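Local coordinates for protein biliverdin reductase (Synechocystis sp., PDB 5B3T) that binds NADP(+) in a Rossmann-fold domain and probably uses the reduced dinucleotide to reduce biliverdin, a tetrapyrrole of the heme-degrading pathway, at residues A[21-24]-A[25-29]; A[286-289]-A[290-294]. All coordinates share one frame; numbering follows the deposited sequence.

Interaction 1. Residues A[21-24]-A[25-29]; sequences TGYA and AQRRA. With PO4 (phosphate ion), chain C.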
ATOM      1  N   THR A  21      10.028  -8.507   4.937  1.00 16.29           N
ATOM      2  CA  THR A  21      10.029  -8.876   6.346  1.00 18.97           C
ATOM      3  C   THR A  21       9.336  -7.840   7.224  1.00 20.11           C
ATOM      4  O   THR A  21       9.383  -7.968   8.454  1.00 19.64           O
ATOM      5  CB  THR A  21      11.465  -9.090   6.849  1.00 20.35           C
ATOM      6  OG1 THR A  21      12.243  -7.918   6.580  1.00 21.58           O
ATOM      7  CG2 THR A  21      12.110 -10.285   6.164  1.00 22.18           C
ATOM      8  N   GLY A  22       8.701  -6.826   6.642  1.00 18.86           N
ATOM      9  CA  GLY A  22       8.048  -5.783   7.406  1.00 19.50           C
ATOM     10  C   GLY A  22       6.675  -6.187   7.905  1.00 19.17           C
ATOM     11  O   GLY A  22       6.349  -7.369   8.039  1.00 18.21           O
ATOM     12  N   TYR A  23       5.849  -5.170   8.169  1.00 17.79           N
ATOM     13  CA  TYR A  23       4.562  -5.401   8.820  1.00 18.97           C
ATOM     14  C   TYR A  23       3.647  -6.267   7.962  1.00 18.42           C
ATOM     15  O   TYR A  23       3.053  -7.235   8.453  1.00 19.34           O
ATOM     16  CB  TYR A  23       3.890  -4.063   9.140  1.00 19.78           C
ATOM     17  CG  TYR A  23       2.549  -4.208   9.826  1.00 21.01           C
ATOM     18  CD1 TYR A  23       1.379  -4.343   9.089  1.00 19.71           C
ATOM     19  CD2 TYR A  23       2.455  -4.216  11.210  1.00 19.92           C
ATOM     20  CE1 TYR A  23       0.156  -4.481   9.710  1.00 19.14           C
ATOM     21  CE2 TYR A  23       1.234  -4.353  11.842  1.00 20.49           C
ATOM     22  CZ  TYR A  23       0.089  -4.486  11.086  1.00 20.16           C
ATOM     23  OH  TYR A  23      -1.131  -4.622  11.706  1.00 19.71           O
ATOM     24  N   ALA A  24       3.502  -5.921   6.681  1.00 17.25           N
ATOM     25  CA  ALA A  24       2.608  -6.682   5.814  1.00 17.31           C
ATOM     26  C   ALA A  24       3.077  -8.125   5.676  1.00 17.74           C
ATOM     27  O   ALA A  24       2.262  -9.055   5.696  1.00 18.41           O
ATOM     28  CB  ALA A  24       2.507  -6.012   4.444  1.00 17.22           C
ATOM     29  N   ALA A  25       4.389  -8.331   5.546  1.00 17.54           N
ATOM     30  CA  ALA A  25       4.921  -9.685   5.443  1.00 18.39           C
ATOM     31  C   ALA A  25       4.655 -10.482   6.713  1.00 19.25           C
ATOM     32  O   ALA A  25       4.324 -11.672   6.649  1.00 16.94           O
ATOM     33  CB  ALA A  25       6.419  -9.635   5.146  1.00 18.03           C
ATOM     34  N   GLN A  26       4.791  -9.843   7.876  1.00 17.01           N
ATOM     35  CA  GLN A  26       4.587 -10.548   9.137  1.00 18.87           C
ATOM     36  C   GLN A  26       3.127 -10.948   9.317  1.00 19.77           C
ATOM     37  O   GLN A  26       2.830 -12.076   9.724  1.00 18.88           O
ATOM     38  CB  GLN A  26       5.065  -9.680  10.303  1.00 19.21           C
ATOM     39  CG  GLN A  26       6.575  -9.489  10.341  1.00 17.84           C
ATOM     40  CD  GLN A  26       7.015  -8.427  11.332  1.00 22.22           C
ATOM     41  OE1 GLN A  26       6.407  -8.257  12.389  1.00 24.20           O
ATOM     42  NE2 GLN A  26       8.076  -7.703  10.991  1.00 18.91           N
ATOM     43  N   ARG A  27       2.198 -10.035   9.014  1.00 17.63           N
ATOM     44  CA  ARG A  27       0.778 -10.358   9.127  1.00 18.66           C
ATOM     45  C   ARG A  27       0.390 -11.491   8.186  1.00 19.10           C
ATOM     46  O   ARG A  27      -0.357 -12.398   8.571  1.00 18.49           O
ATOM     47  CB  ARG A  27      -0.072  -9.119   8.847  1.00 19.82           C
ATOM     48  CG  ARG A  27       0.083  -8.015   9.877  1.00 20.21           C
ATOM     49  CD  ARG A  27      -0.143  -8.555  11.274  1.00 21.48           C
ATOM     50  NE  ARG A  27      -0.260  -7.495  12.268  1.00 27.44           N
ATOM     51  CZ  ARG A  27      -0.135  -7.690  13.577  1.00 24.96           C
ATOM     52  NH1 ARG A  27       0.128  -8.904  14.040  1.00 24.98           N
ATOM     53  NH2 ARG A  27      -0.257  -6.673  14.419  1.00 24.85           N
ATOM     54  N   ARG A  28       0.881 -11.452   6.945  1.00 18.11           N
ATOM     55  CA  ARG A  28       0.611 -12.539   6.007  1.00 18.89           C
ATOM     56  C   ARG A  28       1.206 -13.848   6.510  1.00 20.00           C
ATOM     57  O   ARG A  28       0.560 -14.901   6.449  1.00 20.98           O
ATOM     58  CB  ARG A  28       1.173 -12.194   4.627  1.00 17.90           C
ATOM     59  CG  ARG A  28       0.568 -10.957   3.980  1.00 18.83           C
ATOM     60  CD  ARG A  28      -0.802 -11.223   3.387  1.00 16.12           C
ATOM     61  NE  ARG A  28      -1.266 -10.085   2.598  1.00 15.14           N
ATOM     62  CZ  ARG A  28      -2.442 -10.029   1.983  1.00 17.67           C
ATOM     63  NH1 ARG A  28      -3.284 -11.050   2.062  1.00 16.90           N
ATOM     64  NH2 ARG A  28      -2.777  -8.951   1.285  1.00 17.62           N
ATOM     65  N   ALA A  29       2.444 -13.798   7.013  1.00 18.55           N
ATOM     66  CA  ALA A  29       3.101 -15.007   7.499  1.00 20.53           C
ATOM     67  C   ALA A  29       2.331 -15.627   8.658  1.00 21.02           C
ATOM     68  O   ALA A  29       2.216 -16.854   8.749  1.00 21.51           O
ATOM     69  CB  ALA A  29       4.535 -14.692   7.922  1.00 20.19           C
TER
HETATM   70  P   PO4 C 401      -3.033  -3.280  14.129  1.00 20.71           P
HETATM   71  O1  PO4 C 401      -3.279  -2.753  15.519  1.00 17.17           O
HETATM   72  O2  PO4 C 401      -3.619  -4.663  13.985  1.00 19.39           O
HETATM   73  O3  PO4 C 401      -3.687  -2.360  13.129  1.00 15.40           O
HETATM   74  O4  PO4 C 401      -1.545  -3.340  13.878  1.00 18.92           O

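Interaction 2. Residues A[286-289]-A[290-294]; sequences LFRQ and DTEAV. With PO4 (phosphate ion), chain E.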
ATOM      1  N   LEU A 286      -8.017  -7.264   9.016  1.00 16.98           N
ATOM      2  CA  LEU A 286      -8.205  -7.051   7.585  1.00 17.17           C
ATOM      3  C   LEU A 286      -7.218  -7.872   6.766  1.00 17.24           C
ATOM      4  O   LEU A 286      -7.572  -8.394   5.701  1.00 17.21           O
ATOM      5  CB  LEU A 286      -8.077  -5.564   7.251  1.00 17.82           C
ATOM      6  CG  LEU A 286      -9.179  -4.657   7.801  1.00 19.11           C
ATOM      7  CD1 LEU A 286      -8.755  -3.198   7.733  1.00 18.08           C
ATOM      8  CD2 LEU A 286     -10.481  -4.876   7.041  1.00 18.90           C
ATOM      9  N   PHE A 287      -5.973  -7.994   7.237  1.00 17.29           N
ATOM     10  CA  PHE A 287      -5.013  -8.857   6.553  1.00 17.96           C
ATOM     11  C   PHE A 287      -5.457 -10.312   6.593  1.00 17.78           C
ATOM     12  O   PHE A 287      -5.302 -11.042   5.606  1.00 16.53           O
ATOM     13  CB  PHE A 287      -3.622  -8.715   7.176  1.00 15.20           C
ATOM     14  CG  PHE A 287      -2.752  -7.694   6.499  1.00 16.62           C
ATOM     15  CD1 PHE A 287      -2.326  -7.887   5.195  1.00 15.72           C
ATOM     16  CD2 PHE A 287      -2.346  -6.553   7.169  1.00 16.84           C
ATOM     17  CE1 PHE A 287      -1.522  -6.953   4.565  1.00 17.02           C
ATOM     18  CE2 PHE A 287      -1.539  -5.612   6.545  1.00 17.22           C
ATOM     19  CZ  PHE A 287      -1.127  -5.813   5.241  1.00 16.46           C
ATOM     20  N   ARG A 288      -6.009 -10.753   7.726  1.00 16.49           N
ATOM     21  CA  ARG A 288      -6.435 -12.144   7.842  1.00 19.40           C
ATOM     22  C   ARG A 288      -7.589 -12.449   6.895  1.00 20.37           C
ATOM     23  O   ARG A 288      -7.574 -13.466   6.192  1.00 19.54           O
ATOM     24  CB  ARG A 288      -6.825 -12.465   9.284  1.00 21.21           C
ATOM     25  CG  ARG A 288      -7.315 -13.898   9.452  1.00 24.67           C
ATOM     26  CD  ARG A 288      -7.557 -14.262  10.903  1.00 28.15           C
ATOM     27  NE  ARG A 288      -7.989 -15.650  11.033  1.00 29.86           N
ATOM     28  CZ  ARG A 288      -7.892 -16.365  12.150  1.00 34.72           C
ATOM     29  NH1 ARG A 288      -7.375 -15.822  13.244  1.00 34.52           N
ATOM     30  NH2 ARG A 288      -8.311 -17.623  12.171  1.00 37.16           N
ATOM     31  N   GLN A 289      -8.603 -11.579   6.865  1.00 18.22           N
ATOM     32  CA  GLN A 289      -9.726 -11.792   5.955  1.00 20.90           C
ATOM     33  C   GLN A 289      -9.261 -11.824   4.505  1.00 19.74           C
ATOM     34  O   GLN A 289      -9.731 -12.649   3.713  1.00 20.85           O
ATOM     35  CB  GLN A 289     -10.784 -10.705   6.153  1.00 21.27           C
ATOM     36  CG  GLN A 289     -11.410 -10.686   7.541  1.00 23.95           C
ATOM     37  CD  GLN A 289     -11.807 -12.071   8.021  1.00 31.98           C
ATOM     38  OE1 GLN A 289     -11.343 -12.536   9.063  1.00 36.06           O
ATOM     39  NE2 GLN A 289     -12.668 -12.737   7.261  1.00 30.95           N
ATOM     40  N   ASP A 290      -8.334 -10.937   4.137  1.00 17.97           N
ATOM     41  CA  ASP A 290      -7.837 -10.927   2.766  1.00 17.81           C
ATOM     42  C   ASP A 290      -7.029 -12.182   2.462  1.00 18.57           C
ATOM     43  O   ASP A 290      -7.182 -12.780   1.391  1.00 16.75           O
ATOM     44  CB  ASP A 290      -6.998  -9.678   2.515  1.00 18.67           C
ATOM     45  CG  ASP A 290      -6.632  -9.514   1.054  1.00 20.63           C
ATOM     46  OD1 ASP A 290      -7.490  -9.044   0.277  1.00 21.15           O
ATOM     47  OD2 ASP A 290      -5.492  -9.863   0.682  1.00 20.29           O
ATOM     48  N   THR A 291      -6.166 -12.597   3.392  1.00 17.79           N
ATOM     49  CA  THR A 291      -5.394 -13.819   3.188  1.00 18.64           C
ATOM     50  C   THR A 291      -6.310 -15.027   3.055  1.00 19.28           C
ATOM     51  O   THR A 291      -6.094 -15.889   2.195  1.00 18.13           O
ATOM     52  CB  THR A 291      -4.409 -14.025   4.339  1.00 17.77           C
ATOM     53  OG1 THR A 291      -3.550 -12.886   4.444  1.00 16.53           O
ATOM     54  CG2 THR A 291      -3.560 -15.267   4.096  1.00 19.60           C
ATOM     55  N   GLU A 292      -7.347 -15.103   3.894  1.00 18.35           N
ATOM     56  CA  GLU A 292      -8.269 -16.230   3.821  1.00 19.75           C
ATOM     57  C   GLU A 292      -9.074 -16.205   2.527  1.00 21.24           C
ATOM     58  O   GLU A 292      -9.382 -17.261   1.962  1.00 22.00           O
ATOM     59  CB  GLU A 292      -9.186 -16.235   5.043  1.00 20.18           C
ATOM     60  CG  GLU A 292      -8.453 -16.560   6.338  1.00 22.33           C
ATOM     61  CD  GLU A 292      -9.341 -16.483   7.565  1.00 24.00           C
ATOM     62  OE1 GLU A 292     -10.457 -15.936   7.465  1.00 23.42           O
ATOM     63  OE2 GLU A 292      -8.918 -16.976   8.632  1.00 26.00           O
ATOM     64  N   ALA A 293      -9.418 -15.010   2.037  1.00 17.33           N
ATOM     65  CA  ALA A 293     -10.088 -14.914   0.745  1.00 19.26           C
ATOM     66  C   ALA A 293      -9.187 -15.411  -0.378  1.00 21.12           C
ATOM     67  O   ALA A 293      -9.649 -16.092  -1.302  1.00 19.60           O
ATOM     68  CB  ALA A 293     -10.529 -13.473   0.487  1.00 21.40           C
ATOM     69  N   VAL A 294      -7.893 -15.081  -0.313  1.00 19.13           N
ATOM     70  CA  VAL A 294      -6.945 -15.560  -1.315  1.00 19.23           C
ATOM     71  C   VAL A 294      -6.850 -17.078  -1.271  1.00 18.92           C
ATOM     72  O   VAL A 294      -6.875 -17.750  -2.309  1.00 18.81           O
ATOM     73  CB  VAL A 294      -5.569 -14.897  -1.106  1.00 19.10           C
ATOM     74  CG1 VAL A 294      -4.492 -15.637  -1.877  1.00 18.66           C
ATOM     75  CG2 VAL A 294      -5.615 -13.432  -1.524  1.00 19.64           C
TER
HETATM   76  P   PO4 E 403      -7.405 -19.052  15.484  1.00 55.13           P
HETATM   77  O1  PO4 E 403      -8.417 -19.204  16.594  1.00 48.66           O
HETATM   78  O2  PO4 E 403      -6.268 -20.022  15.701  1.00 54.44           O
HETATM   79  O3  PO4 E 403      -6.867 -17.641  15.480  1.00 47.66           O
HETATM   80  O4  PO4 E 403      -8.068 -19.341  14.158  1.00 51.72           O

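Interaction 1. Residues A[21-24]-A[25-29]
Arg27 climbs back along the first turn of its helix over the ring of Tyr23, four residues earlier. Its CB lies beside the carbonyl oxygen of Tyr23, which also accepts the backbone N-H of Arg27. CG lies anti to the carbonyl carbon (chi1 -66°), which sets this methylene over one face of the phenol, offset toward the rim, as a CH-pi contact with CG 3.9 Å from the centroid of the Tyr23 ring. The bend at chi2 (-53°) then carries CD past CZ and OH of the tyrosine, and Arg27 NE gives a nearly straight hydrogen bond to Tyr23 OH at 3.1 Å. The phenol oxygen lies in the plane of the guanidinium, which stands almost perpendicular to the ring. Beyond CZ, NH1 forms a salt bridge with Glu30. Tyr23 OH also hydrogen-bonds O4 of a phosphate ion, probably from the crystallisation liquor, at 2.6 Å. A tyrosine suits this place because it offers a flat face to aliphatic carbons and a hydroxyl to two polar partners. With an alanine in place of Arg27, Tyr23 OH is likely to lose its guanidinium partner and that ring face its methylene cover.

At the start of the helix, Gly22 occupies the N-cap, and Gln26 reaches back beyond it: its NE2 holds Thr21 O at 2.9 Å, with the oxygen in the amide plane. The amide thus ties the helix's first turn to Thr21, which like Tyr23 and Ala24 belongs to the NADP(+) site. Gly22 and Ala25 fit the glycine-rich pattern of Rossmann folds. Helix 23-34 links parallel strands 14-19 and 38-44; Phe287 of helix 283-300 packs on Tyr23, while Thr21 touches helix 48-58.

Interaction 2. Residues A[286-289]-A[290-294]
With CG turned anti to the backbone N (chi1 178°) and every torsion on to NE extended, the side chain of Arg288 stretches out to meet Glu292, whose own CG lies anti to its carbonyl carbon (chi1 -69°). Arg288 NE donates to Glu292 OE2 at 2.9 Å in a nearly straight salt bridge. The carboxylate oxygen lies in the guanidinium plane, but the N-H arrives from above the carboxylate plane, the two flat groups being almost perpendicular. That leaves the outer nitrogens to a phosphate ion, probably from the crystallisation liquor: Arg288 NH1 bonds its O3 at 2.9 Å and NH2 its O4 at 2.6 Å. Arginine suits such a spot on the protein surface, since its N-H groups can serve a carboxylate and a phosphate at once.

On the buried side of the helix, Thr291 turns its hydroxyl back along the chain. Its OG1 donates to Phe287 O at 2.8 Å from above the carbonyl plane, while its backbone N reaches the same oxygen from the opposite face, so two donors grip one carbonyl. A threonine can do this because its short hydroxyl folds back onto the preceding turn.

Asp290, also buried, directs its carboxylate away from this turn, where OD2 pairs with Arg28 and OD1 accepts from His129 NE2. Together these residues make an amphipathic helix: an i to i+4 Arg-Glu salt bridge on the outer side, and on the inner side Phe287, Asp290, Thr291 and Val294 turned toward helix 23-34 and the parallel Rossmann sheet, against which helix 283-300 packs.

In the fold
From the N terminus, strand 14-19 leads into interaction 1, which closes only the first turn of helix 23-34. The chain then completes the parallel Rossmann sheet and builds the large mixed sheet before interaction 2 closes a turn within helix 283-300. The two local contacts lie in series, neither nested nor crossing, and far apart in sequence, yet they touch in space. Besides its salt bridge to Asp290, Arg28 of interaction 1 reaches across to Thr291 of interaction 2, with a probable hydrogen bond of 3.0 Å from Arg28 NH1 to Thr291 OG1, and lies against Phe287. Helix 283-300, although late in the sequence, is thereby tied to the NADP(+)-binding domain.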